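Local coordinates for DNA repair protein XRCC1 (Mus musculus, PDB 3PC6), which acts as a scaffold in DNA single-strand break repair, assembling repair protein complexes and binding poly-ADP-ribose chains, here represented by its second BRCT domain, at residues 11-16 with 46-51; 70-75 with 87-92; 17-22 with 50-55. One frame throughout, in Å; residues are numbered along the deposited sequence. Where two conformers were deposited one is given.

Contact 1 (11-16 with 46-51); sequences KHFFLY and VQFVIT
F14 hydrogen-bonds through both its N and its O to the neighbouring strand, joining strands 12-16 and 48-51 side by side in the middle of the parallel sheet of the BRCT fold. F14 N reaches F48 O at 2.8 Å, and F14 O receives I50 N at 2.9 Å, both bonds nearly straight; Y16 N to I50 O carries the parallel pairing onward. The strands twist by 26° against each other. Where 46-51 enters, the pattern changes. H12 O accepts two backbone donors, F48 N and Q47 N, the latter from above the carbonyl plane. The Q47 side chain, extended beyond CG, reaches across so that OE1 takes H12 N at 3.0 Å, with the donor tilted 35° from the amide carbonyl plane.

Apolar contacts line both faces. On one, F13 and F48 lie alongside each other and point the same way, their rings oblique with centroids 5.5 Å apart. F48 CD1 sits over the rim of one face of F13, while CD1 of I50 comes to the F13 edge. L15 CD2 rests against CB and CG1 of I50, and K11 CD packs on F48 CE1 at 3.7 Å. On the other face, F14 CB meets V46 CG1 and Y16 CB meets V49 CG1. Y16 swings its ring along T51, with CG anti to its backbone N (chi1 171°), and its OH bonds D56.

Thus main-chain bonds set the pairing through the strands, whereas an amide side chain extends it at the entrance. The side chains of F13, L15, F48 and I50 form a largely apolar face: F13 and L15 pack on helix 23-33, I50 and F48 on helix 75-83.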
loop_
_atom_site.group_PDB
_atom_site.type_symbol
_atom_site.label_atom_id
_atom_site.label_comp_id
_atom_site.label_asym_id
_atom_site.label_seq_id
_atom_site.Cartn_x
_atom_site.Cartn_y
_atom_site.Cartn_z
ATOM N N LYS B 11 -13.834 0.069 2.137
ATOM C CA LYS B 11 -13.753 1.523 2.296
ATOM C C LYS B 11 -12.690 2.133 1.377
ATOM O O LYS B 11 -11.577 1.630 1.307
ATOM C CB LYS B 11 -13.445 1.869 3.750
ATOM C CG LYS B 11 -14.509 1.385 4.725
ATOM C CD LYS B 11 -14.367 2.059 6.074
ATOM C CE LYS B 11 -15.368 1.495 7.066
ATOM N NZ LYS B 11 -16.721 1.358 6.471
ATOM N N HIS B 12 -13.037 3.221 0.693
ATOM C CA HIS B 12 -12.127 3.865 -0.253
ATOM C C HIS B 12 -11.602 5.201 0.254
ATOM O O HIS B 12 -12.382 6.043 0.699
ATOM C CB HIS B 12 -12.821 4.048 -1.598
ATOM C CG HIS B 12 -13.260 2.758 -2.216
ATOM N ND1 HIS B 12 -12.558 2.142 -3.229
ATOM C CD2 HIS B 12 -14.314 1.952 -1.944
ATOM C CE1 HIS B 12 -13.166 1.017 -3.563
ATOM N NE2 HIS B 12 -14.234 0.878 -2.799
ATOM N N PHE B 13 -10.280 5.378 0.188
ATOM C CA PHE B 13 -9.620 6.558 0.741
ATOM C C PHE B 13 -8.903 7.340 -0.350
ATOM O O PHE B 13 -8.358 6.754 -1.288
ATOM C CB PHE B 13 -8.575 6.149 1.794
ATOM C CG PHE B 13 -9.133 5.343 2.940
ATOM C CD1 PHE B 13 -9.541 4.026 2.753
ATOM C CD2 PHE B 13 -9.213 5.891 4.206
ATOM C CE1 PHE B 13 -10.047 3.279 3.811
ATOM C CE2 PHE B 13 -9.719 5.160 5.265
ATOM C CZ PHE B 13 -10.136 3.846 5.068
ATOM N N PHE B 14 -8.904 8.659 -0.218
ATOM C CA PHE B 14 -8.055 9.535 -1.013
ATOM C C PHE B 14 -7.166 10.323 -0.048
ATOM O O PHE B 14 -7.660 10.951 0.885
ATOM C CB PHE B 14 -8.907 10.493 -1.842
ATOM C CG PHE B 14 -8.108 11.459 -2.662
ATOM C CD1 PHE B 14 -7.603 11.090 -3.898
ATOM C CD2 PHE B 14 -7.875 12.750 -2.205
ATOM C CE1 PHE B 14 -6.867 11.993 -4.661
ATOM C CE2 PHE B 14 -7.140 13.653 -2.952
ATOM C CZ PHE B 14 -6.630 13.269 -4.184
ATOM N N LEU B 15 -5.854 10.267 -0.242
ATOM C CA LEU B 15 -4.946 10.998 0.633
ATOM C C LEU B 15 -4.711 12.380 0.032
ATOM O O LEU B 15 -4.111 12.533 -1.035
ATOM C CB LEU B 15 -3.626 10.227 0.839
ATOM C CG LEU B 15 -3.794 8.805 1.414
ATOM C CD1 LEU B 15 -2.424 8.127 1.641
ATOM C CD2 LEU B 15 -4.610 8.791 2.709
ATOM N N TYR B 16 -5.226 13.396 0.700
ATOM C CA TYR B 16 -5.158 14.739 0.141
ATOM C C TYR B 16 -3.885 15.442 0.592
ATOM O O TYR B 16 -3.635 15.574 1.782
ATOM C CB TYR B 16 -6.395 15.537 0.556
ATOM C CG TYR B 16 -6.312 17.004 0.207
ATOM C CD1 TYR B 16 -6.876 17.495 -0.961
ATOM C CD2 TYR B 16 -5.656 17.895 1.045
ATOM C CE1 TYR B 16 -6.791 18.844 -1.283
ATOM C CE2 TYR B 16 -5.559 19.247 0.731
ATOM C CZ TYR B 16 -6.130 19.714 -0.430
ATOM O OH TYR B 16 -6.035 21.055 -0.734
ATOM N N VAL B 46 -14.570 7.313 -4.015
ATOM C CA VAL B 46 -13.983 7.857 -2.787
ATOM C C VAL B 46 -15.034 8.091 -1.684
ATOM O O VAL B 46 -16.099 8.656 -1.933
ATOM C CB VAL B 46 -13.203 9.163 -3.063
ATOM C CG1 VAL B 46 -12.695 9.787 -1.756
ATOM C CG2 VAL B 46 -12.046 8.893 -4.023
ATOM N N GLN B 47 -14.716 7.643 -0.471
ATOM C CA GLN B 47 -15.576 7.829 0.681
ATOM C C GLN B 47 -14.928 8.688 1.776
ATOM O O GLN B 47 -15.623 9.441 2.468
ATOM C CB GLN B 47 -15.998 6.468 1.233
ATOM C CG GLN B 47 -16.747 5.621 0.206
ATOM C CD GLN B 47 -16.872 4.161 0.614
ATOM O OE1 GLN B 47 -15.958 3.595 1.205
ATOM N NE2 GLN B 47 -18.006 3.547 0.292
ATOM N N PHE B 48 -13.605 8.574 1.923
ATOM C CA PHE B 48 -12.858 9.307 2.942
ATOM C C PHE B 48 -11.693 10.079 2.337
ATOM O O PHE B 48 -10.830 9.503 1.688
ATOM C CB PHE B 48 -12.326 8.358 4.025
ATOM C CG PHE B 48 -13.404 7.569 4.685
ATOM C CD1 PHE B 48 -13.719 6.297 4.241
ATOM C CD2 PHE B 48 -14.163 8.133 5.710
ATOM C CE1 PHE B 48 -14.755 5.574 4.827
ATOM C CE2 PHE B 48 -15.202 7.413 6.309
ATOM C CZ PHE B 48 -15.500 6.135 5.861
ATOM N N VAL B 49 -11.700 11.385 2.557
ATOM C CA VAL B 49 -10.596 12.266 2.178
ATOM C C VAL B 49 -9.776 12.547 3.436
ATOM O O VAL B 49 -10.281 13.147 4.395
ATOM C CB VAL B 49 -11.147 13.577 1.595
ATOM C CG1 VAL B 49 -10.020 14.566 1.297
ATOM C CG2 VAL B 49 -11.969 13.280 0.340
ATOM N N ILE B 50 -8.535 12.070 3.451
ATOM C CA ILE B 50 -7.654 12.248 4.602
ATOM C C ILE B 50 -6.768 13.455 4.365
ATOM O O ILE B 50 -6.090 13.533 3.343
ATOM C CB ILE B 50 -6.757 11.021 4.833
ATOM C CG1 ILE B 50 -7.588 9.734 4.859
ATOM C CG2 ILE B 50 -5.922 11.204 6.097
ATOM C CD1 ILE B 50 -8.691 9.680 5.931
ATOM N N THR B 51 -6.791 14.406 5.294
ATOM C CA THR B 51 -6.051 15.653 5.122
ATOM C C THR B 51 -5.468 16.187 6.431
ATOM O O THR B 51 -6.141 16.191 7.457
ATOM C CB THR B 51 -6.931 16.750 4.482
ATOM O OG1 THR B 51 -6.232 18.001 4.504
ATOM C CG2 THR B 51 -8.258 16.899 5.228
#

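Contact 2 (70-75 with 87-92); sequences AFVRPR and LPHQLY
Y92 closes back on the end of strand 70-72, an edge strand of the parallel BRCT sheet, by way of the 3-10 segment 89-91 that follows helix 75-83. One direct backbone hydrogen bond joins the two segments: R73 N donates to Y92 O at 2.9 Å, almost straight at 168°. The same oxygen also receives a CA-H...O contact from V72. On its own side, Y92 N bonds H89 O, so both backbone polar atoms of Y92 are engaged.

Apolar packing centres on V72, whose two methyl groups divide the work. CG1, anti to the backbone N (chi1 -163°), touches Y92 CB at 3.6 Å, while CG2 reaches H89 CB at 3.9 Å. The A70 methyl lies obliquely against the H89 ring, nearest CE1 at 3.7 Å. At the other end of the contact R75 lays its aliphatic stem, not its guanidinium, against Y92: CG approaches CE1 at 3.7 Å, and the R75 carbonyl lies over the rim of one ring face. W76 also meets the Y92 ring, and F48 meets the H89 ring edge-to-face.

The R73 side chain leads off to the carbonyls of T51 and Q53, tying the end of strand 70-72 to the end of the neighbouring strand 48-51 and the loop that leaves it. A water completes the polar contacts. It donates to F71 O at 3.0 Å and lies in the plane of the H89 imidazole at its edge, 3.2 Å from ND1.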
loop_
_atom_site.group_PDB
_atom_site.type_symbol
_atom_site.label_atom_id
_atom_site.label_comp_id
_atom_site.label_asym_id
_atom_site.label_seq_id
_atom_site.Cartn_x
_atom_site.Cartn_y
_atom_site.Cartn_z
ATOM N N ALA B 70 -16.585 12.065 3.350
ATOM C CA ALA B 70 -16.226 12.460 4.707
ATOM C C ALA B 70 -14.783 12.935 4.699
ATOM O O ALA B 70 -13.924 12.298 4.088
ATOM C CB ALA B 70 -16.371 11.291 5.649
ATOM N N PHE B 71 -14.521 14.043 5.382
ATOM C CA PHE B 71 -13.167 14.602 5.466
ATOM C C PHE B 71 -12.626 14.361 6.867
ATOM O O PHE B 71 -13.299 14.683 7.857
ATOM C CB PHE B 71 -13.218 16.096 5.130
ATOM C CG PHE B 71 -13.806 16.370 3.768
ATOM C CD1 PHE B 71 -15.172 16.447 3.591
ATOM C CD2 PHE B 71 -12.981 16.479 2.656
ATOM C CE1 PHE B 71 -15.713 16.669 2.336
ATOM C CE2 PHE B 71 -13.513 16.691 1.395
ATOM C CZ PHE B 71 -14.883 16.783 1.239
ATOM N N VAL B 72 -11.429 13.781 6.956
ATOM C CA VAL B 72 -10.926 13.274 8.234
ATOM C C VAL B 72 -9.432 13.520 8.420
ATOM O O VAL B 72 -8.677 13.498 7.450
ATOM C CB VAL B 72 -11.138 11.756 8.332
ATOM C CG1 VAL B 72 -11.009 11.287 9.784
ATOM C CG2 VAL B 72 -12.472 11.364 7.739
ATOM N N ARG B 73 -9.020 13.732 9.672
ATOM C CA ARG B 73 -7.603 13.873 10.038
ATOM C C ARG B 73 -6.860 12.530 10.026
ATOM O O ARG B 73 -7.432 11.497 10.344
ATOM C CB ARG B 73 -7.477 14.505 11.433
ATOM C CG ARG B 73 -7.984 15.971 11.511
ATOM C CD ARG B 73 -7.242 16.822 10.498
ATOM N NE ARG B 73 -7.555 18.245 10.606
ATOM C CZ ARG B 73 -7.307 19.129 9.647
ATOM N NH1 ARG B 73 -6.756 18.727 8.508
ATOM N NH2 ARG B 73 -7.626 20.411 9.818
ATOM N N PRO B 74 -5.563 12.546 9.680
ATOM C CA PRO B 74 -4.819 11.275 9.668
ATOM C C PRO B 74 -4.780 10.569 11.034
ATOM O O PRO B 74 -4.620 9.347 11.076
ATOM C CB PRO B 74 -3.416 11.673 9.194
ATOM C CG PRO B 74 -3.356 13.174 9.249
ATOM C CD PRO B 74 -4.774 13.679 9.168
ATOM N N ARG B 75 -4.939 11.307 12.131
ATOM C CA ARG B 75 -5.003 10.678 13.454
ATOM C C ARG B 75 -6.059 9.561 13.523
ATOM O O ARG B 75 -5.917 8.615 14.294
ATOM C CB ARG B 75 -5.245 11.717 14.560
ATOM C CG ARG B 75 -5.387 11.118 15.965
ATOM C CD ARG B 75 -4.099 10.412 16.428
ATOM N NE ARG B 75 -3.013 11.357 16.685
ATOM C CZ ARG B 75 -1.760 11.009 16.974
ATOM N NH1 ARG B 75 -1.416 9.729 17.037
ATOM N NH2 ARG B 75 -0.845 11.944 17.196
ATOM N N LEU B 87 -12.643 2.888 14.219
ATOM C CA LEU B 87 -13.222 3.954 15.035
ATOM C C LEU B 87 -14.103 4.875 14.180
ATOM O O LEU B 87 -13.948 4.930 12.955
ATOM C CB LEU B 87 -12.110 4.748 15.724
ATOM C CG LEU B 87 -11.107 3.898 16.506
ATOM C CD1 LEU B 87 -9.872 4.707 16.893
ATOM C CD2 LEU B 87 -11.772 3.297 17.735
ATOM N N PRO B 88 -15.044 5.596 14.818
ATOM C CA PRO B 88 -15.883 6.542 14.067
ATOM C C PRO B 88 -15.068 7.729 13.556
ATOM O O PRO B 88 -14.377 8.381 14.347
ATOM C CB PRO B 88 -16.904 7.030 15.112
ATOM C CG PRO B 88 -16.803 6.066 16.267
ATOM C CD PRO B 88 -15.401 5.541 16.247
ATOM N N HIS B 89 -15.155 8.006 12.257
ATOM C CA HIS B 89 -14.374 9.092 11.649
ATOM C C HIS B 89 -14.818 10.453 12.165
ATOM O O HIS B 89 -14.054 11.420 12.139
ATOM C CB HIS B 89 -14.513 9.073 10.133
ATOM C CG HIS B 89 -15.927 9.192 9.652
ATOM N ND1 HIS B 89 -16.515 10.404 9.354
ATOM C CD2 HIS B 89 -16.872 8.250 9.428
ATOM C CE1 HIS B 89 -17.759 10.201 8.956
ATOM N NE2 HIS B 89 -18.001 8.905 8.998
ATOM N N GLN B 90 -16.060 10.533 12.628
ATOM C CA GLN B 90 -16.604 11.805 13.112
ATOM C C GLN B 90 -15.761 12.430 14.221
ATOM O O GLN B 90 -15.700 13.654 14.351
ATOM C CB GLN B 90 -18.057 11.646 13.591
ATOM C CG GLN B 90 -19.056 11.331 12.490
ATOM C CD GLN B 90 -19.244 9.845 12.305
ATOM O OE1 GLN B 90 -18.336 9.054 12.581
ATOM N NE2 GLN B 90 -20.420 9.448 11.831
ATOM N N LEU B 91 -15.111 11.576 15.006
ATOM C CA LEU B 91 -14.265 12.015 16.110
ATOM C C LEU B 91 -13.013 12.735 15.620
ATOM O O LEU B 91 -12.288 13.339 16.411
ATOM C CB LEU B 91 -13.857 10.815 16.971
ATOM C CG LEU B 91 -14.973 10.136 17.765
ATOM C CD1 LEU B 91 -14.513 8.788 18.308
ATOM C CD2 LEU B 91 -15.437 11.050 18.890
ATOM N N TYR B 92 -12.770 12.661 14.313
ATOM C CA TYR B 92 -11.571 13.229 13.700
ATOM C C TYR B 92 -11.918 14.041 12.460
ATOM O O TYR B 92 -11.069 14.275 11.594
ATOM C CB TYR B 92 -10.609 12.087 13.320
ATOM C CG TYR B 92 -10.290 11.169 14.477
ATOM C CD1 TYR B 92 -9.270 11.480 15.371
ATOM C CD2 TYR B 92 -11.011 9.998 14.686
ATOM C CE1 TYR B 92 -8.976 10.651 16.441
ATOM C CE2 TYR B 92 -10.724 9.164 15.755
ATOM C CZ TYR B 92 -9.702 9.502 16.629
ATOM O OH TYR B 92 -9.392 8.688 17.694
HETATM O O HOH W 1 -15.726 13.460 9.061
#

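Contact 3 (17-22 with 50-55); sequences GEFPGD and ITAQEW
F19 and A52 have the nearest CA atoms, 6.4 Å apart, where the loop after strand 12-16 passes the end of strand 48-51 at the C-terminal edge of the parallel BRCT sheet. Beyond the paired strands, around E18 and A52, the chains are too far apart for direct main-chain pairing, and a water fills the step between them. It donates to E18 O and accepts from A52 N, each at 2.9 Å, thereby replacing a direct bond between those atoms. G17 and G21 have positive phi, a conformation that favours glycine, in the loop that leads from strand 12-16 to helix 23-33. On the other segment T51 OG1 accepts from Q53 N at 3.0 Å, an ST turn that bends the chain as it leaves the strand.

Among the side chains F19 carries most of the packing. With CG anti to its carbonyl carbon (chi1 -61°), the ring reaches back toward the strand and presents its leading edge: CZ comes 3.6 Å from I50 O, which lies in the plane of the ring. CZ also approaches I50 CG2, while CD2 rests on the A52 methyl at 3.9 Å. The bridging water lies over one ring face, offset toward the rim, so the aromatic group is bordered by the methyl, the I50 carbonyl and the water. The Q53 side chain lies near E18, but its amide orientation is doubtful.

Further in, F19 packs on R24 and L27 of helix 23-33 and on P74, just before helix 75-83. I50 meanwhile touches L15 of strand 12-16 as well as W76 and I77 of helix 75-83.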
loop_
_atom_site.group_PDB
_atom_site.type_symbol
_atom_site.label_atom_id
_atom_site.label_comp_id
_atom_site.label_asym_id
_atom_site.label_seq_id
_atom_site.Cartn_x
_atom_site.Cartn_y
_atom_site.Cartn_z
ATOM N N GLY B 17 -3.070 15.866 -0.368
ATOM C CA GLY B 17 -1.957 16.748 -0.087
ATOM C C GLY B 17 -0.780 16.160 0.655
ATOM O O GLY B 17 -0.517 14.946 0.606
ATOM N N GLU B 18 -0.070 17.040 1.363
ATOM C CA GLU B 18 1.190 16.693 1.999
ATOM C C GLU B 18 1.066 16.378 3.486
ATOM O O GLU B 18 0.210 16.919 4.193
ATOM C CB GLU B 18 2.215 17.808 1.774
ATOM C CG GLU B 18 2.540 18.020 0.308
ATOM C CD GLU B 18 3.585 19.096 0.085
ATOM O OE1 GLU B 18 3.619 20.067 0.872
ATOM O OE2 GLU B 18 4.365 18.971 -0.884
ATOM N N PHE B 19 1.929 15.478 3.930
ATOM C CA PHE B 19 1.996 15.029 5.303
ATOM C C PHE B 19 3.460 15.087 5.727
ATOM O O PHE B 19 4.360 14.952 4.890
ATOM C CB PHE B 19 1.461 13.597 5.416
ATOM C CG PHE B 19 0.013 13.463 5.002
ATOM C CD1 PHE B 19 -0.323 13.246 3.678
ATOM C CD2 PHE B 19 -1.004 13.590 5.939
ATOM C CE1 PHE B 19 -1.664 13.147 3.287
ATOM C CE2 PHE B 19 -2.334 13.490 5.565
ATOM C CZ PHE B 19 -2.663 13.270 4.235
ATOM N N PRO B 20 3.709 15.290 7.027
ATOM C CA PRO B 20 5.093 15.475 7.484
ATOM C C PRO B 20 5.945 14.200 7.433
ATOM O O PRO B 20 5.474 13.095 7.735
ATOM C CB PRO B 20 4.929 15.965 8.929
ATOM C CG PRO B 20 3.577 15.524 9.347
ATOM C CD PRO B 20 2.727 15.502 8.106
ATOM N N GLY B 21 7.207 14.371 7.043
ATOM C CA GLY B 21 8.160 13.275 7.004
ATOM C C GLY B 21 7.694 12.123 6.137
ATOM O O GLY B 21 7.351 12.313 4.969
ATOM N N ASP B 22 7.666 10.929 6.719
ATOM C CA ASP B 22 7.240 9.734 5.999
ATOM C C ASP B 22 5.801 9.336 6.344
ATOM O O ASP B 22 5.414 8.177 6.189
ATOM C CB ASP B 22 8.199 8.572 6.286
ATOM N N ILE B 50 -8.535 12.070 3.451
ATOM C CA ILE B 50 -7.654 12.248 4.602
ATOM C C ILE B 50 -6.768 13.455 4.365
ATOM O O ILE B 50 -6.090 13.533 3.343
ATOM C CB ILE B 50 -6.757 11.021 4.833
ATOM C CG1 ILE B 50 -7.588 9.734 4.859
ATOM C CG2 ILE B 50 -5.922 11.204 6.097
ATOM C CD1 ILE B 50 -8.691 9.680 5.931
ATOM N N THR B 51 -6.791 14.406 5.294
ATOM C CA THR B 51 -6.051 15.653 5.122
ATOM C C THR B 51 -5.468 16.187 6.431
ATOM O O THR B 51 -6.141 16.191 7.457
ATOM C CB THR B 51 -6.931 16.750 4.482
ATOM O OG1 THR B 51 -6.232 18.001 4.504
ATOM C CG2 THR B 51 -8.258 16.899 5.228
ATOM N N ALA B 52 -4.220 16.643 6.381
ATOM C CA ALA B 52 -3.598 17.308 7.528
ATOM C C ALA B 52 -3.657 18.847 7.393
ATOM O O ALA B 52 -3.181 19.577 8.267
ATOM C CB ALA B 52 -2.141 16.841 7.675
ATOM N N GLN B 53 -4.254 19.316 6.299
ATOM C CA GLN B 53 -4.245 20.734 5.932
ATOM C C GLN B 53 -5.518 21.465 6.367
ATOM O O GLN B 53 -6.468 20.844 6.834
ATOM C CB GLN B 53 -4.094 20.863 4.410
ATOM C CG GLN B 53 -2.976 20.009 3.809
ATOM C CD GLN B 53 -1.589 20.568 4.073
ATOM O OE1 GLN B 53 -0.667 19.833 4.438
ATOM N NE2 GLN B 53 -1.430 21.872 3.884
ATOM N N GLU B 54 -5.529 22.788 6.205
ATOM C CA GLU B 54 -6.743 23.577 6.398
ATOM C C GLU B 54 -7.776 23.133 5.363
ATOM O O GLU B 54 -7.408 22.674 4.282
ATOM C CB GLU B 54 -6.448 25.078 6.224
ATOM N N TRP B 55 -9.055 23.253 5.698
ATOM C CA TRP B 55 -10.131 22.992 4.748
ATOM C C TRP B 55 -9.802 23.632 3.407
ATOM O O TRP B 55 -9.384 24.789 3.347
ATOM C CB TRP B 55 -11.456 23.568 5.267
ATOM C CG TRP B 55 -12.639 23.306 4.369
ATOM C CD1 TRP B 55 -13.148 24.140 3.413
ATOM C CD2 TRP B 55 -13.461 22.134 4.357
ATOM N NE1 TRP B 55 -14.240 23.558 2.812
ATOM C CE2 TRP B 55 -14.446 22.322 3.369
ATOM C CE3 TRP B 55 -13.456 20.938 5.082
ATOM C CZ2 TRP B 55 -15.414 21.363 3.088
ATOM C CZ3 TRP B 55 -14.425 19.992 4.803
ATOM C CH2 TRP B 55 -15.389 20.212 3.814
HETATM O O HOH W 2 -2.698 16.867 3.885
#

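Contacts 1 and 3 share I50 and T51: strand 48-51 pairs with 12-16 in contact 1, then runs on into the loop packing of contact 3, their centres about 12 Å apart. Contact 2 lies on the other flank of that strand, its centre about 10 Å from that of contact 1, and V49 N to A70 O at 2.9 Å probably joins the two through the sheet. R73 connects all three, since its NH1 lies 2.8 Å from T51 O and 2.7 Å from Q53 O, both probable hydrogen bonds. Together the contacts span three neighbouring strands and their outgoing loops within one BRCT domain, a protein-interaction module.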